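Local coordinates for PKS_KS domain-containing protein (Photorhabdus luminescens subsp. laumondii, PDB 6SMO) that probably acts as a beta-ketoacyl synthase, condensing acyl units on carrier protein, and holds a linear polyketone chain in its pocket, at residues F123-A128 and S173-Y178; A287-V292 and S433-R438; Y328-G333 and A421-S426. One frame throughout, in Å; residues are numbered along the deposited sequence.

Of the three contacts, contact 1 closes first, where helix 169-178 returns to strand 123-128 and completes a loop of 44 residues in the N-terminal half of the thiolase fold. Contacts 2 and 3 open only after it has closed. Contact 2 opens on strand 284-293 and is completed only by the last strand, 431-438, so it spans most of the C-terminal half. Contact 3 is nested within that loop, pairing 328-333 with 421-426. Since strands 420-427 and 431-438 are sheet neighbours, contacts 2 and 3 touch through M437 O with A421 N and S433 O with S425 N. Contact 1 reaches the same mixed sheet on the far side of the chain's centre from contact 3.

Contact 1: residues F123-A128 and S173-Y178; sequences FGVAIA and SVAKKY
V125 and I127 reach from strand 123-128 to V174 and A175 on the helix, in a packing of strand against helix with no hydrogen bond between the two. The segments run nearly antiparallel, at 153°, and their axes come within 8.5 Å, a spacing that small and branched aliphatic residues fill. V125 holds CG1 anti to its backbone N (chi1 179°), which leaves CG2 beside that nitrogen and brings it to A175 CB at 3.7 Å; the short A175 side chain lets the helix lie close to V125. I127 works through length instead. Its CG1 lies beside the backbone N (chi1 -61°) and the chain then extends, carrying CD1 obliquely onto V174 CG2 at 3.6 Å. At the start of the strand the F123 ring meets Y178 edge-on: CE2 is 3.9 Å from Y178 CB, and Y178 O lies near the plane of the phenyl ring. The phenol itself turns away from the strand, has K177 CG over one face and V174 CG1 at its edge, and its OH bonds to E105, so the amphipathic tyrosine suits a place between core and surface. Helix 95-111, which carries E105, also packs on V174 through A104, while A175 touches F251 of the neighbouring ketoacyl synthase-like subunit. Strand 123-128 lies in the sheet between strands 184-185 and 212-219, and L214 of the latter meets both I127 and V174.

Contact 2: residues A287-V292 and S433-R438; sequences AGYASV and SVIVMR
A classic beta bulge interrupts an antiparallel pair of strands here: A287 and G288 both face V436. A287 N bonds V436 O at 2.8 Å, and G288 N bonds the same oxygen weakly. The extra residue is accommodated by the helix-like psi of A287 (-49°), and G288, with no side chain, adds nothing to the face that V436 occupies. Regular pairing resumes with V436 N to G288 O at 2.9 Å. A290 and V434 then form a hydrogen-bonded pair through both amides, A290 N to V434 O and V434 N to A290 O, both 3.1 Å, while Y289 with I435 and S291 with S433 are non-hydrogen-bonded pairs. On the face carrying these last four residues, I435 CG2 lies 3.6 Å from Y289 CD1, at the edge of the phenol ring. I435 has CG1 between the backbone N and carbonyl carbon (chi1 53°), which leaves CG2 for the tyrosine and sends the longer branch away. The hydroxyls of S291 and S433 lie 3.0 Å apart (OG to OG), small polar groups in a buried polar cluster: D196 OD1 bonds both S433 OG and Y289 OH, and K153 of the neighbouring ketoacyl synthase-like subunit bonds S291 OG. Helix 193-206, which bears D196, packs on this face, and I435 also touches S379 of helix 372-388. A287 and V292 meet helix 306-319, and strand 431-438 runs between strands 284-293 and 420-427.

Contact 3: residues Y328-G333 and A421-S426; sequences YISAHG and ALKLSS
I329 and L422 lie side by side, CG1 to CB 3.9 Å, on two parallel strands whose directions differ by 26°. The backbone holds them there: L422 N bonds Y328 O at 3.0 Å, S330 N bonds L422 O at 2.8 Å, and L424 N reaches S330 O from above the carbonyl plane. I329 CG2 continues the apolar row onto L424 CD1. On the other face A421, small enough to fit beside a ring, puts CB at the edge of Y328. K423 bends at chi2 (69°) and chi4 (79°), laying CD 3.5 Å from S330 OG and carrying NZ to S425 OG at 3.1 Å; S425 OG also bonds N375 OD1. Further along, S426 CB sits squarely over one face of the H332 imidazole in a CH-pi contact, 4.2 Å from the ring centroid. A water accepts from K423 NZ and, weakly, from H332 ND1. E343 bonds the amides of H332 and G333, and K364 bonds H332 O, fixing the turn that presents the imidazole about 6 Å from the bound polyketone; H332 is probably an active-site histidine, as in related synthases. Strand 420-427 is flanked by strands 326-330 and 431-438, with helices 306-319 and 337-350 over L424 and helix 372-388 over A421 and K423.

Contact 1: residues F123-A128 and S173-Y178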
loop_
_atom_site.group_PDB
_atom_site.type_symbol
_atom_site.label_atom_id
_atom_site.label_comp_id
_atom_site.label_asym_id
_atom_site.label_seq_id
_atom_site.Cartn_x
_atom_site.Cartn_y
_atom_site.Cartn_z
ATOM N N PHE B 123 7.769 -18.144 12.417
ATOM C CA PHE B 123 7.445 -18.169 10.964
ATOM C C PHE B 123 6.252 -17.245 10.688
ATOM O O PHE B 123 5.159 -17.504 11.230
ATOM C CB PHE B 123 7.165 -19.601 10.501
ATOM C CG PHE B 123 6.600 -19.715 9.107
ATOM C CD1 PHE B 123 7.200 -19.061 8.041
ATOM C CD2 PHE B 123 5.474 -20.486 8.857
ATOM C CE1 PHE B 123 6.680 -19.166 6.760
ATOM C CE2 PHE B 123 4.958 -20.594 7.574
ATOM C CZ PHE B 123 5.560 -19.933 6.528
ATOM N N GLY B 124 6.464 -16.208 9.867
ATOM C CA GLY B 124 5.463 -15.170 9.546
ATOM C C GLY B 124 5.303 -14.963 8.049
ATOM O O GLY B 124 6.223 -15.340 7.297
ATOM N N VAL B 125 4.177 -14.373 7.634
ATOM C CA VAL B 125 3.814 -14.122 6.207
ATOM C C VAL B 125 3.803 -12.608 5.959
ATOM O O VAL B 125 3.494 -11.855 6.902
ATOM C CB VAL B 125 2.455 -14.760 5.855
ATOM C CG1 VAL B 125 2.047 -14.489 4.414
ATOM C CG2 VAL B 125 2.450 -16.256 6.129
ATOM N N ALA B 126 4.134 -12.191 4.733
ATOM C CA ALA B 126 4.086 -10.787 4.259
ATOM C C ALA B 126 3.841 -10.768 2.745
ATOM O O ALA B 126 4.817 -10.617 1.985
ATOM C CB ALA B 126 5.362 -10.072 4.632
ATOM N N ILE B 127 2.580 -10.933 2.331
ATOM C CA ILE B 127 2.139 -10.905 0.904
ATOM C C ILE B 127 1.449 -9.563 0.641
ATOM O O ILE B 127 0.377 -9.322 1.232
ATOM C CB ILE B 127 1.227 -12.106 0.574
ATOM C CG1 ILE B 127 1.960 -13.435 0.782
ATOM C CG2 ILE B 127 0.665 -11.987 -0.836
ATOM C CD1 ILE B 127 1.061 -14.649 0.774
ATOM N N ALA B 128 2.048 -8.736 -0.220
ATOM C CA ALA B 128 1.598 -7.364 -0.551
ATOM C C ALA B 128 0.700 -7.386 -1.793
ATOM O O ALA B 128 0.705 -8.399 -2.522
ATOM C CB ALA B 128 2.796 -6.475 -0.763
ATOM N N SER B 173 -4.634 -16.663 4.169
ATOM C CA SER B 173 -4.879 -17.991 3.544
ATOM C C SER B 173 -3.587 -18.817 3.543
ATOM O O SER B 173 -3.658 -20.023 3.859
ATOM C CB SER B 173 -5.438 -17.850 2.150
ATOM O OG SER B 173 -6.720 -17.239 2.176
ATOM N N VAL B 174 -2.458 -18.189 3.196
ATOM C CA VAL B 174 -1.108 -18.828 3.144
ATOM C C VAL B 174 -0.641 -19.121 4.577
ATOM O O VAL B 174 -0.092 -20.220 4.800
ATOM C CB VAL B 174 -0.099 -17.949 2.376
ATOM C CG1 VAL B 174 1.337 -18.422 2.557
ATOM C CG2 VAL B 174 -0.446 -17.874 0.897
ATOM N N ALA B 175 -0.853 -18.178 5.502
ATOM C CA ALA B 175 -0.510 -18.299 6.941
ATOM C C ALA B 175 -1.275 -19.475 7.562
ATOM O O ALA B 175 -0.683 -20.187 8.399
ATOM C CB ALA B 175 -0.811 -17.005 7.657
ATOM N N LYS B 176 -2.539 -19.665 7.167
ATOM C CA LYS B 176 -3.419 -20.775 7.624
ATOM C C LYS B 176 -2.867 -22.118 7.128
ATOM O O LYS B 176 -2.858 -23.077 7.925
ATOM C CB LYS B 176 -4.854 -20.569 7.127
ATOM C CG LYS B 176 -5.746 -19.740 8.042
ATOM C CD LYS B 176 -6.480 -20.564 9.080
ATOM C CE LYS B 176 -7.692 -21.281 8.520
ATOM N NZ LYS B 176 -8.298 -22.195 9.517
ATOM N N LYS B 177 -2.420 -22.175 5.868
ATOM C CA LYS B 177 -2.057 -23.430 5.153
ATOM C C LYS B 177 -0.780 -24.042 5.748
ATOM O O LYS B 177 -0.746 -25.279 5.894
ATOM C CB LYS B 177 -1.883 -23.166 3.653
ATOM C CG LYS B 177 -1.835 -24.416 2.783
ATOM C CD LYS B 177 -1.795 -24.127 1.296
ATOM C CE LYS B 177 -1.737 -25.379 0.447
ATOM N NZ LYS B 177 -3.025 -26.113 0.451
ATOM N N TYR B 178 0.228 -23.219 6.065
ATOM C CA TYR B 178 1.581 -23.660 6.502
ATOM C C TYR B 178 1.812 -23.353 7.989
ATOM O O TYR B 178 2.935 -23.603 8.472
ATOM C CB TYR B 178 2.654 -23.016 5.619
ATOM C CG TYR B 178 2.410 -23.189 4.140
ATOM C CD1 TYR B 178 2.483 -24.439 3.546
ATOM C CD2 TYR B 178 2.087 -22.108 3.336
ATOM C CE1 TYR B 178 2.250 -24.610 2.190
ATOM C CE2 TYR B 178 1.851 -22.261 1.980
ATOM C CZ TYR B 178 1.933 -23.517 1.404
ATOM O OH TYR B 178 1.698 -23.668 0.069
#

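Contact 2: residues A287-V292 and S433-R438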
loop_
_atom_site.group_PDB
_atom_site.type_symbol
_atom_site.label_atom_id
_atom_site.label_comp_id
_atom_site.label_asym_id
_atom_site.label_seq_id
_atom_site.Cartn_x
_atom_site.Cartn_y
_atom_site.Cartn_z
ATOM N N ALA B 287 20.584 -8.106 1.527
ATOM C CA ALA B 287 21.575 -7.409 2.383
ATOM C C ALA B 287 20.947 -6.193 3.076
ATOM O O ALA B 287 21.143 -6.056 4.300
ATOM C CB ALA B 287 22.776 -7.010 1.561
ATOM N N GLY B 288 20.244 -5.337 2.327
ATOM C CA GLY B 288 19.695 -4.066 2.843
ATOM C C GLY B 288 18.409 -3.648 2.151
ATOM O O GLY B 288 18.123 -4.168 1.055
ATOM N N TYR B 289 17.673 -2.727 2.780
ATOM C CA TYR B 289 16.389 -2.153 2.299
ATOM C C TYR B 289 16.295 -0.686 2.734
ATOM O O TYR B 289 16.790 -0.346 3.827
ATOM C CB TYR B 289 15.206 -2.961 2.840
ATOM C CG TYR B 289 13.862 -2.288 2.710
ATOM C CD1 TYR B 289 13.211 -2.219 1.490
ATOM C CD2 TYR B 289 13.236 -1.716 3.808
ATOM C CE1 TYR B 289 11.977 -1.601 1.359
ATOM C CE2 TYR B 289 12.001 -1.097 3.697
ATOM C CZ TYR B 289 11.370 -1.038 2.467
ATOM O OH TYR B 289 10.154 -0.430 2.346
ATOM N N ALA B 290 15.675 0.149 1.896
ATOM C CA ALA B 290 15.380 1.575 2.171
ATOM C C ALA B 290 14.166 2.009 1.343
ATOM O O ALA B 290 13.942 1.420 0.265
ATOM C CB ALA B 290 16.589 2.425 1.868
ATOM N N SER B 291 13.414 2.997 1.837
ATOM C CA SER B 291 12.204 3.557 1.182
ATOM C C SER B 291 12.052 5.038 1.545
ATOM O O SER B 291 12.285 5.388 2.718
ATOM C CB SER B 291 10.977 2.770 1.557
ATOM O OG SER B 291 9.870 3.146 0.751
ATOM N N VAL B 292 11.679 5.866 0.564
ATOM C CA VAL B 292 11.511 7.343 0.709
ATOM C C VAL B 292 10.226 7.771 -0.008
ATOM O O VAL B 292 9.585 6.908 -0.645
ATOM C CB VAL B 292 12.732 8.105 0.156
ATOM C CG1 VAL B 292 14.011 7.739 0.891
ATOM C CG2 VAL B 292 12.900 7.900 -1.343
ATOM N N SER B 433 11.368 2.600 -3.516
ATOM C CA SER B 433 11.826 1.459 -2.681
ATOM C C SER B 433 12.979 0.735 -3.382
ATOM O O SER B 433 12.853 0.450 -4.589
ATOM C CB SER B 433 10.687 0.523 -2.372
ATOM O OG SER B 433 9.762 1.133 -1.484
ATOM N N VAL B 434 14.058 0.464 -2.641
ATOM C CA VAL B 434 15.295 -0.211 -3.134
ATOM C C VAL B 434 15.671 -1.320 -2.145
ATOM O O VAL B 434 15.618 -1.064 -0.925
ATOM C CB VAL B 434 16.449 0.797 -3.312
ATOM C CG1 VAL B 434 17.728 0.128 -3.795
ATOM C CG2 VAL B 434 16.064 1.936 -4.245
ATOM N N ILE B 435 16.021 -2.505 -2.657
ATOM C CA ILE B 435 16.658 -3.610 -1.878
ATOM C C ILE B 435 18.012 -3.926 -2.522
ATOM O O ILE B 435 18.105 -3.875 -3.764
ATOM C CB ILE B 435 15.756 -4.860 -1.787
ATOM C CG1 ILE B 435 15.282 -5.344 -3.159
ATOM C CG2 ILE B 435 14.587 -4.612 -0.848
ATOM C CD1 ILE B 435 14.835 -6.786 -3.180
ATOM N N VAL B 436 19.020 -4.218 -1.698
ATOM C CA VAL B 436 20.391 -4.609 -2.138
ATOM C C VAL B 436 20.532 -6.122 -1.952
ATOM O O VAL B 436 20.504 -6.576 -0.792
ATOM C CB VAL B 436 21.477 -3.840 -1.360
ATOM C CG1 VAL B 436 22.879 -4.240 -1.797
ATOM C CG2 VAL B 436 21.292 -2.335 -1.475
ATOM N N MET B 437 20.656 -6.865 -3.056
ATOM C CA MET B 437 20.899 -8.331 -3.053
ATOM C C MET B 437 22.378 -8.595 -3.350
ATOM O O MET B 437 23.020 -7.741 -3.994
ATOM C CB MET B 437 20.022 -9.042 -4.086
ATOM C CG MET B 437 18.559 -9.073 -3.697
ATOM S SD MET B 437 17.676 -10.457 -4.448
ATOM C CE MET B 437 16.095 -10.323 -3.617
ATOM N N ARG B 438 22.884 -9.742 -2.893
ATOM C CA ARG B 438 24.330 -10.081 -2.865
ATOM C C ARG B 438 24.498 -11.593 -3.056
ATOM O O ARG B 438 23.638 -12.352 -2.563
ATOM C CB ARG B 438 24.923 -9.613 -1.532
ATOM C CG ARG B 438 26.442 -9.640 -1.462
ATOM C CD ARG B 438 26.924 -9.168 -0.104
ATOM N NE ARG B 438 28.374 -9.173 0.021
ATOM C CZ ARG B 438 29.044 -8.816 1.115
ATOM N NH1 ARG B 438 28.397 -8.419 2.199
ATOM N NH2 ARG B 438 30.366 -8.860 1.120
#

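Contact 3: residues Y328-G333 and A421-S426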
loop_
_atom_site.group_PDB
_atom_site.type_symbol
_atom_site.label_atom_id
_atom_site.label_comp_id
_atom_site.label_asym_id
_atom_site.label_seq_id
_atom_site.Cartn_x
_atom_site.Cartn_y
_atom_site.Cartn_z
ATOM N N TYR B 328 25.446 -4.554 -11.243
ATOM C CA TYR B 328 24.163 -4.933 -11.893
ATOM C C TYR B 328 22.984 -4.274 -11.164
ATOM O O TYR B 328 23.003 -4.210 -9.920
ATOM C CB TYR B 328 23.986 -6.453 -11.933
ATOM C CG TYR B 328 22.614 -6.884 -12.385
ATOM C CD1 TYR B 328 22.195 -6.673 -13.689
ATOM C CD2 TYR B 328 21.717 -7.465 -11.502
ATOM C CE1 TYR B 328 20.929 -7.045 -14.112
ATOM C CE2 TYR B 328 20.448 -7.844 -11.910
ATOM C CZ TYR B 328 20.052 -7.634 -13.218
ATOM O OH TYR B 328 18.801 -8.007 -13.618
ATOM N N ILE B 329 21.991 -3.807 -11.930
ATOM C CA ILE B 329 20.765 -3.117 -11.425
ATOM C C ILE B 329 19.539 -3.704 -12.137
ATOM O O ILE B 329 19.491 -3.634 -13.379
ATOM C CB ILE B 329 20.871 -1.589 -11.628
ATOM C CG1 ILE B 329 22.071 -0.990 -10.888
ATOM C CG2 ILE B 329 19.575 -0.894 -11.235
ATOM C CD1 ILE B 329 22.535 0.339 -11.437
ATOM N N SER B 330 18.594 -4.265 -11.375
ATOM C CA SER B 330 17.251 -4.695 -11.848
ATOM C C SER B 330 16.274 -3.523 -11.700
ATOM O O SER B 330 15.566 -3.466 -10.677
ATOM C CB SER B 330 16.768 -5.913 -11.101
ATOM O OG SER B 330 15.446 -6.257 -11.493
ATOM N N ALA B 331 16.245 -2.616 -12.681
ATOM C CA ALA B 331 15.465 -1.357 -12.637
ATOM C C ALA B 331 13.967 -1.663 -12.740
ATOM O O ALA B 331 13.610 -2.740 -13.258
ATOM C CB ALA B 331 15.909 -0.421 -13.733
ATOM N N HIS B 332 13.155 -0.698 -12.302
ATOM C CA HIS B 332 11.675 -0.775 -12.331
ATOM C C HIS B 332 11.215 -0.863 -13.786
ATOM O O HIS B 332 10.427 -1.761 -14.076
ATOM C CB HIS B 332 11.125 0.459 -11.612
ATOM C CG HIS B 332 9.644 0.532 -11.528
ATOM N ND1 HIS B 332 8.937 -0.143 -10.583
ATOM C CD2 HIS B 332 8.747 1.216 -12.255
ATOM C CE1 HIS B 332 7.661 0.106 -10.737
ATOM N NE2 HIS B 332 7.520 0.934 -11.753
ATOM N N GLY B 333 11.734 0.019 -14.649
ATOM C CA GLY B 333 11.508 -0.004 -16.110
ATOM C C GLY B 333 10.072 -0.178 -16.571
ATOM O O GLY B 333 9.838 -1.147 -17.289
ATOM N N ALA B 421 23.986 -6.605 -6.346
ATOM C CA ALA B 421 22.847 -6.266 -7.232
ATOM C C ALA B 421 21.939 -5.240 -6.547
ATOM O O ALA B 421 21.712 -5.365 -5.327
ATOM C CB ALA B 421 22.088 -7.519 -7.591
ATOM N N LEU B 422 21.448 -4.262 -7.315
ATOM C CA LEU B 422 20.418 -3.273 -6.892
ATOM C C LEU B 422 19.080 -3.642 -7.542
ATOM O O LEU B 422 19.098 -4.227 -8.641
ATOM C CB LEU B 422 20.859 -1.865 -7.303
ATOM C CG LEU B 422 21.451 -0.997 -6.194
ATOM C CD1 LEU B 422 22.577 -1.715 -5.464
ATOM C CD2 LEU B 422 21.945 0.324 -6.761
ATOM N N LYS B 423 17.973 -3.303 -6.877
ATOM C CA LYS B 423 16.586 -3.571 -7.342
ATOM C C LYS B 423 15.725 -2.343 -7.040
ATOM O O LYS B 423 15.355 -2.158 -5.866
ATOM C CB LYS B 423 16.042 -4.833 -6.663
ATOM C CG LYS B 423 14.560 -5.114 -6.874
ATOM C CD LYS B 423 14.207 -5.497 -8.294
ATOM C CE LYS B 423 12.742 -5.292 -8.613
ATOM N NZ LYS B 423 12.432 -3.872 -8.901
ATOM N N LEU B 424 15.428 -1.543 -8.068
ATOM C CA LEU B 424 14.688 -0.258 -7.959
ATOM C C LEU B 424 13.199 -0.514 -8.217
ATOM O O LEU B 424 12.884 -1.217 -9.198
ATOM C CB LEU B 424 15.263 0.740 -8.971
ATOM C CG LEU B 424 16.584 1.411 -8.588
ATOM C CD1 LEU B 424 17.591 0.414 -8.036
ATOM C CD2 LEU B 424 17.176 2.147 -9.781
ATOM N N SER B 425 12.327 0.030 -7.361
ATOM C CA SER B 425 10.847 -0.013 -7.503
ATOM C C SER B 425 10.259 1.380 -7.254
ATOM O O SER B 425 10.822 2.126 -6.429
ATOM C CB SER B 425 10.233 -1.040 -6.588
ATOM O OG SER B 425 10.526 -2.355 -7.037
ATOM N N SER B 426 9.165 1.700 -7.949
ATOM C CA SER B 426 8.437 2.994 -7.882
ATOM C C SER B 426 6.932 2.736 -7.998
ATOM O O SER B 426 6.548 1.803 -8.729
ATOM C CB SER B 426 8.914 3.943 -8.950
ATOM O OG SER B 426 10.255 4.345 -8.711
HETATM O O HOH W 1 9.498 -3.365 -10.112
#